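Local coordinates for protein apical membrane antigen 1 (Babesia divergens, PDB 4APM) that probably takes part in host-cell invasion by the parasite at the moving junction, as a calcium-binding, membrane-anchored surface antigen, at residues N216-G228 with T346-P360. Sequence-based numbering, arbitrary orientation.
Sequences NCPMYPVKDAIFG and TAVGSPLEQDAVPFP
Pro-221 sits in the bend of the loop 349-356. Its ring carbon CG points at the carbonyl oxygens of Ser-350 and Leu-352, with CG 3.4 Å from Ser-350 O. Its CB meets the methyl of Ala-356 at 3.9 Å. Ser-350 OG accepts from Leu-352 N, an ST turn, and donates to Asp-355 OD2 on the anti lone pair of that oxygen; the two bonds tie the loop across itself. With chi1 at -171°, OG lies opposite the backbone N of Ser-350 and can reach both partners.

Tyr-220 lies next to this bend. Its CB and ring atom CD1 each lie 3.4 Å from Asp-355 O, which comes at the ring obliquely, while Val-357 crosses the side chain at about a right angle. Met-219 CB covers one ring face, and the hydroxyl bonds to Glu-214.

At one end, the Pro-218 ring crosses both Thr-346 and Val-348 nearly perpendicularly; its CG is 3.7 Å from Val-348 CG2. One water donates to Pro-218 O and also bonds Thr-346 OG1. At the other end, Phe-359 turns its ring edge to Ala-225, with CD2 3.8 Å from Ala-225 CB. Pro-360 CD lies over a face of the same ring.

The backbones join at a single beta bridge, Val-222 with Val-357. Val-357 N donates to Pro-221 O and Lys-223 N to Val-357 O. Ser-350 N gives a third bond to Met-219 O, at 2.9 Å. The Lys-223 ammonium makes a salt bridge to Glu-407.

The contact ties the approach to strand 225-231 to the long loop after strand 342-346, away from the calcium site. Three backbone bonds and a water set the alignment and satisfy polar groups at the join, while proline rings, aliphatic carbons and the rings of Tyr-220 and Phe-359 pack around them.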
loop_
_atom_site.group_PDB
_atom_site.type_symbol
_atom_site.label_atom_id
_atom_site.label_comp_id
_atom_site.label_asym_id
_atom_site.label_seq_id
_atom_site.Cartn_x
_atom_site.Cartn_y
_atom_site.Cartn_z
ATOM N N ASN A 216 10.875 3.758 -4.109
ATOM C CA ASN A 216 10.244 3.320 -5.374
ATOM C C ASN A 216 8.786 2.870 -5.208
ATOM O O ASN A 216 8.082 2.649 -6.185
ATOM C CB ASN A 216 11.064 2.184 -6.001
ATOM C CG ASN A 216 12.331 2.680 -6.689
ATOM O OD1 ASN A 216 12.450 3.855 -7.017
ATOM N ND2 ASN A 216 13.261 1.773 -6.947
ATOM N N CYS A 217 8.384 2.658 -3.961
ATOM C CA CYS A 217 7.068 2.109 -3.617
ATOM C C CYS A 217 6.333 3.179 -2.817
ATOM O O CYS A 217 6.968 3.923 -2.073
ATOM C CB CYS A 217 7.256 0.868 -2.733
ATOM S SG CYS A 217 7.945 -0.580 -3.555
ATOM N N PRO A 218 4.996 3.244 -2.933
ATOM C CA PRO A 218 4.257 4.250 -2.165
ATOM C C PRO A 218 3.993 3.783 -0.725
ATOM O O PRO A 218 2.873 3.404 -0.405
ATOM C CB PRO A 218 2.925 4.336 -2.930
ATOM C CG PRO A 218 2.725 2.935 -3.440
ATOM C CD PRO A 218 4.105 2.499 -3.854
ATOM N N MET A 219 4.997 3.879 0.144
ATOM C CA MET A 219 4.909 3.301 1.490
ATOM C C MET A 219 4.154 4.174 2.482
ATOM O O MET A 219 3.725 3.685 3.521
ATOM C CB MET A 219 6.308 2.975 2.040
ATOM C CG MET A 219 7.126 2.056 1.126
ATOM S SD MET A 219 6.256 0.524 0.667
ATOM C CE MET A 219 5.864 -0.131 2.270
ATOM N N TYR A 220 3.935 5.445 2.143
ATOM C CA TYR A 220 3.329 6.359 3.113
ATOM C C TYR A 220 2.110 7.093 2.599
ATOM O O TYR A 220 2.125 7.639 1.495
ATOM C CB TYR A 220 4.375 7.335 3.694
ATOM C CG TYR A 220 5.652 6.628 4.085
ATOM C CD1 TYR A 220 5.685 5.758 5.173
ATOM C CD2 TYR A 220 6.786 6.722 3.290
ATOM C CE1 TYR A 220 6.835 5.047 5.486
ATOM C CE2 TYR A 220 7.944 6.016 3.599
ATOM C CZ TYR A 220 7.963 5.188 4.695
ATOM O OH TYR A 220 9.115 4.481 4.987
ATOM N N PRO A 221 1.056 7.167 3.435
ATOM C CA PRO A 221 -0.015 8.105 3.138
ATOM C C PRO A 221 0.565 9.512 2.832
ATOM O O PRO A 221 1.518 9.946 3.499
ATOM C CB PRO A 221 -0.830 8.127 4.445
ATOM C CG PRO A 221 -0.547 6.812 5.079
ATOM C CD PRO A 221 0.901 6.552 4.764
ATOM N N VAL A 222 0.039 10.187 1.813
ATOM C CA VAL A 222 0.388 11.582 1.591
ATOM C C VAL A 222 -0.653 12.498 2.250
ATOM O O VAL A 222 -1.863 12.462 1.903
ATOM C CB VAL A 222 0.552 11.900 0.101
ATOM C CG1 VAL A 222 1.083 13.312 -0.086
ATOM C CG2 VAL A 222 1.490 10.878 -0.558
ATOM N N LYS A 223 -0.190 13.266 3.245
ATOM C CA LYS A 223 -1.054 14.161 4.035
ATOM C C LYS A 223 -1.536 15.291 3.157
ATOM O O LYS A 223 -0.832 15.689 2.238
ATOM C CB LYS A 223 -0.283 14.725 5.239
ATOM C CG LYS A 223 -1.138 15.519 6.202
ATOM C CD LYS A 223 -0.413 15.804 7.515
ATOM C CE LYS A 223 1.020 16.256 7.295
ATOM N NZ LYS A 223 1.643 16.781 8.545
ATOM N N ASP A 224 -2.767 15.740 3.394
ATOM C CA ASP A 224 -3.374 16.885 2.682
ATOM C C ASP A 224 -3.507 16.667 1.184
ATOM O O ASP A 224 -3.399 17.620 0.404
ATOM C CB ASP A 224 -2.602 18.178 2.959
ATOM C CG ASP A 224 -2.540 18.509 4.427
ATOM O OD1 ASP A 224 -3.575 18.447 5.123
ATOM O OD2 ASP A 224 -1.441 18.783 4.904
ATOM N N ALA A 225 -3.736 15.417 0.777
ATOM C CA ALA A 225 -3.726 15.054 -0.657
ATOM C C ALA A 225 -4.922 14.234 -1.054
ATOM O O ALA A 225 -5.367 13.344 -0.311
ATOM C CB ALA A 225 -2.446 14.303 -1.012
ATOM N N ILE A 226 -5.398 14.507 -2.260
ATOM C CA ILE A 226 -6.410 13.718 -2.921
ATOM C C ILE A 226 -5.784 13.246 -4.234
ATOM O O ILE A 226 -5.128 14.031 -4.926
ATOM C CB ILE A 226 -7.624 14.579 -3.296
ATOM C CG1 ILE A 226 -8.322 15.123 -2.049
ATOM C CG2 ILE A 226 -8.589 13.809 -4.202
ATOM C CD1 ILE A 226 -9.321 16.215 -2.371
ATOM N N PHE A 227 -5.958 11.965 -4.550
ATOM C CA PHE A 227 -5.449 11.381 -5.807
ATOM C C PHE A 227 -6.215 11.911 -7.021
ATOM O O PHE A 227 -7.440 11.948 -7.003
ATOM C CB PHE A 227 -5.625 9.859 -5.780
ATOM C CG PHE A 227 -4.671 9.150 -4.879
ATOM C CD1 PHE A 227 -3.302 9.297 -5.050
ATOM C CD2 PHE A 227 -5.139 8.255 -3.916
ATOM C CE1 PHE A 227 -2.408 8.611 -4.252
ATOM C CE2 PHE A 227 -4.240 7.540 -3.142
ATOM C CZ PHE A 227 -2.870 7.728 -3.300
ATOM N N GLY A 228 -5.502 12.234 -8.098
ATOM C CA GLY A 228 -6.153 12.667 -9.329
ATOM C C GLY A 228 -5.479 12.161 -10.593
ATOM O O GLY A 228 -4.409 11.545 -10.543
ATOM N N THR A 346 -2.450 3.945 0.000
ATOM C CA THR A 346 -2.370 2.836 -0.945
ATOM C C THR A 346 -2.385 1.486 -0.218
ATOM O O THR A 346 -2.132 1.427 1.010
ATOM C CB THR A 346 -1.135 2.908 -1.873
ATOM O OG1 THR A 346 -0.008 2.373 -1.197
ATOM C CG2 THR A 346 -0.814 4.334 -2.332
ATOM N N ALA A 347 -2.732 0.427 -0.964
ATOM C CA ALA A 347 -2.822 -0.916 -0.407
ATOM C C ALA A 347 -1.460 -1.466 0.088
ATOM O O ALA A 347 -1.438 -2.443 0.850
ATOM C CB ALA A 347 -3.431 -1.885 -1.425
ATOM N N VAL A 348 -0.331 -0.907 -0.361
ATOM C CA VAL A 348 0.956 -1.470 0.133
ATOM C C VAL A 348 1.503 -0.715 1.333
ATOM O O VAL A 348 2.310 -1.263 2.111
ATOM C CB VAL A 348 2.058 -1.569 -0.947
ATOM C CG1 VAL A 348 1.613 -2.445 -2.106
ATOM C CG2 VAL A 348 2.453 -0.198 -1.438
ATOM N N GLY A 349 1.041 0.530 1.486
ATOM C CA GLY A 349 1.634 1.484 2.405
ATOM C C GLY A 349 1.020 1.414 3.788
ATOM O O GLY A 349 0.010 0.748 4.013
ATOM N N SER A 350 1.628 2.130 4.712
ATOM C CA SER A 350 1.103 2.211 6.049
ATOM C C SER A 350 -0.400 2.550 6.099
ATOM O O SER A 350 -0.877 3.421 5.371
ATOM C CB SER A 350 1.881 3.246 6.860
ATOM O OG SER A 350 1.459 3.112 8.209
ATOM N N PRO A 351 -1.138 1.872 6.969
ATOM C CA PRO A 351 -2.530 2.253 7.286
ATOM C C PRO A 351 -2.698 3.454 8.260
ATOM O O PRO A 351 -3.841 3.843 8.561
ATOM C CB PRO A 351 -3.075 0.984 7.969
ATOM C CG PRO A 351 -1.867 0.390 8.653
ATOM C CD PRO A 351 -0.720 0.635 7.680
ATOM N N LEU A 352 -1.595 3.997 8.787
ATOM C CA LEU A 352 -1.639 4.976 9.916
ATOM C C LEU A 352 -1.447 6.382 9.429
ATOM O O LEU A 352 -0.439 6.671 8.772
ATOM C CB LEU A 352 -0.507 4.709 10.913
ATOM C CG LEU A 352 -0.442 3.353 11.574
ATOM C CD1 LEU A 352 0.624 3.356 12.680
ATOM C CD2 LEU A 352 -1.833 3.001 12.101
ATOM N N GLU A 353 -2.332 7.286 9.841
ATOM C CA GLU A 353 -2.089 8.723 9.624
ATOM C C GLU A 353 -0.734 9.121 10.136
ATOM O O GLU A 353 -0.091 9.994 9.557
ATOM C CB GLU A 353 -3.123 9.607 10.336
ATOM C CG GLU A 353 -4.433 9.801 9.601
ATOM C CD GLU A 353 -5.400 10.655 10.404
ATOM O OE1 GLU A 353 -4.931 11.600 11.076
ATOM O OE2 GLU A 353 -6.605 10.325 10.444
ATOM N N GLN A 354 -0.320 8.544 11.257
ATOM C CA GLN A 354 0.959 8.945 11.866
ATOM C C GLN A 354 2.109 8.819 10.882
ATOM O O GLN A 354 3.184 9.342 11.139
ATOM C CB GLN A 354 1.347 8.051 13.044
ATOM C CG GLN A 354 0.317 7.781 14.099
ATOM C CD GLN A 354 0.749 6.598 14.943
ATOM O OE1 GLN A 354 1.898 6.139 14.845
ATOM N NE2 GLN A 354 -0.162 6.074 15.749
ATOM N N ASP A 355 1.975 7.931 9.898
ATOM C CA ASP A 355 3.133 7.577 9.084
ATOM C C ASP A 355 3.163 8.375 7.829
ATOM O O ASP A 355 3.971 8.124 6.936
ATOM C CB ASP A 355 3.139 6.118 8.745
ATOM C CG ASP A 355 3.502 5.270 9.902
ATOM O OD1 ASP A 355 4.141 5.783 10.855
ATOM O OD2 ASP A 355 3.189 4.073 9.853
ATOM N N ALA A 356 2.285 9.351 7.747
ATOM C CA ALA A 356 2.206 10.136 6.546
ATOM C C ALA A 356 3.436 11.013 6.248
ATOM O O ALA A 356 4.218 11.396 7.116
ATOM C CB ALA A 356 0.929 10.955 6.522
ATOM N N VAL A 357 3.483 11.428 5.005
ATOM C CA VAL A 357 4.555 12.164 4.440
ATOM C C VAL A 357 3.860 13.423 3.941
ATOM O O VAL A 357 2.717 13.349 3.492
ATOM C CB VAL A 357 5.149 11.293 3.300
ATOM C CG1 VAL A 357 4.956 11.868 1.907
ATOM C CG2 VAL A 357 6.565 10.839 3.624
ATOM N N PRO A 358 4.481 14.600 4.121
ATOM C CA PRO A 358 3.763 15.826 3.748
ATOM C C PRO A 358 3.512 15.910 2.251
ATOM O O PRO A 358 4.297 15.366 1.470
ATOM C CB PRO A 358 4.728 16.947 4.188
ATOM C CG PRO A 358 6.060 16.284 4.347
ATOM C CD PRO A 358 5.730 14.901 4.841
ATOM N N PHE A 359 2.424 16.578 1.854
ATOM C CA PHE A 359 2.186 16.959 0.443
ATOM C C PHE A 359 3.468 17.584 -0.145
ATOM O O PHE A 359 4.204 18.263 0.577
ATOM C CB PHE A 359 1.000 17.947 0.344
ATOM C CG PHE A 359 0.558 18.221 -1.071
ATOM C CD1 PHE A 359 1.288 19.061 -1.879
ATOM C CD2 PHE A 359 -0.517 17.545 -1.618
ATOM C CE1 PHE A 359 0.938 19.258 -3.195
ATOM C CE2 PHE A 359 -0.875 17.726 -2.938
ATOM C CZ PHE A 359 -0.151 18.598 -3.730
ATOM N N PRO A 360 3.795 17.290 -1.428
ATOM C CA PRO A 360 5.061 17.858 -1.918
ATOM C C PRO A 360 4.902 19.305 -2.422
ATOM O O PRO A 360 4.626 19.535 -3.601
ATOM C CB PRO A 360 5.461 16.905 -3.051
ATOM C CG PRO A 360 4.174 16.349 -3.550
ATOM C CD PRO A 360 3.236 16.295 -2.366
HETATM O O HOH W 1 0.608 4.488 0.744
#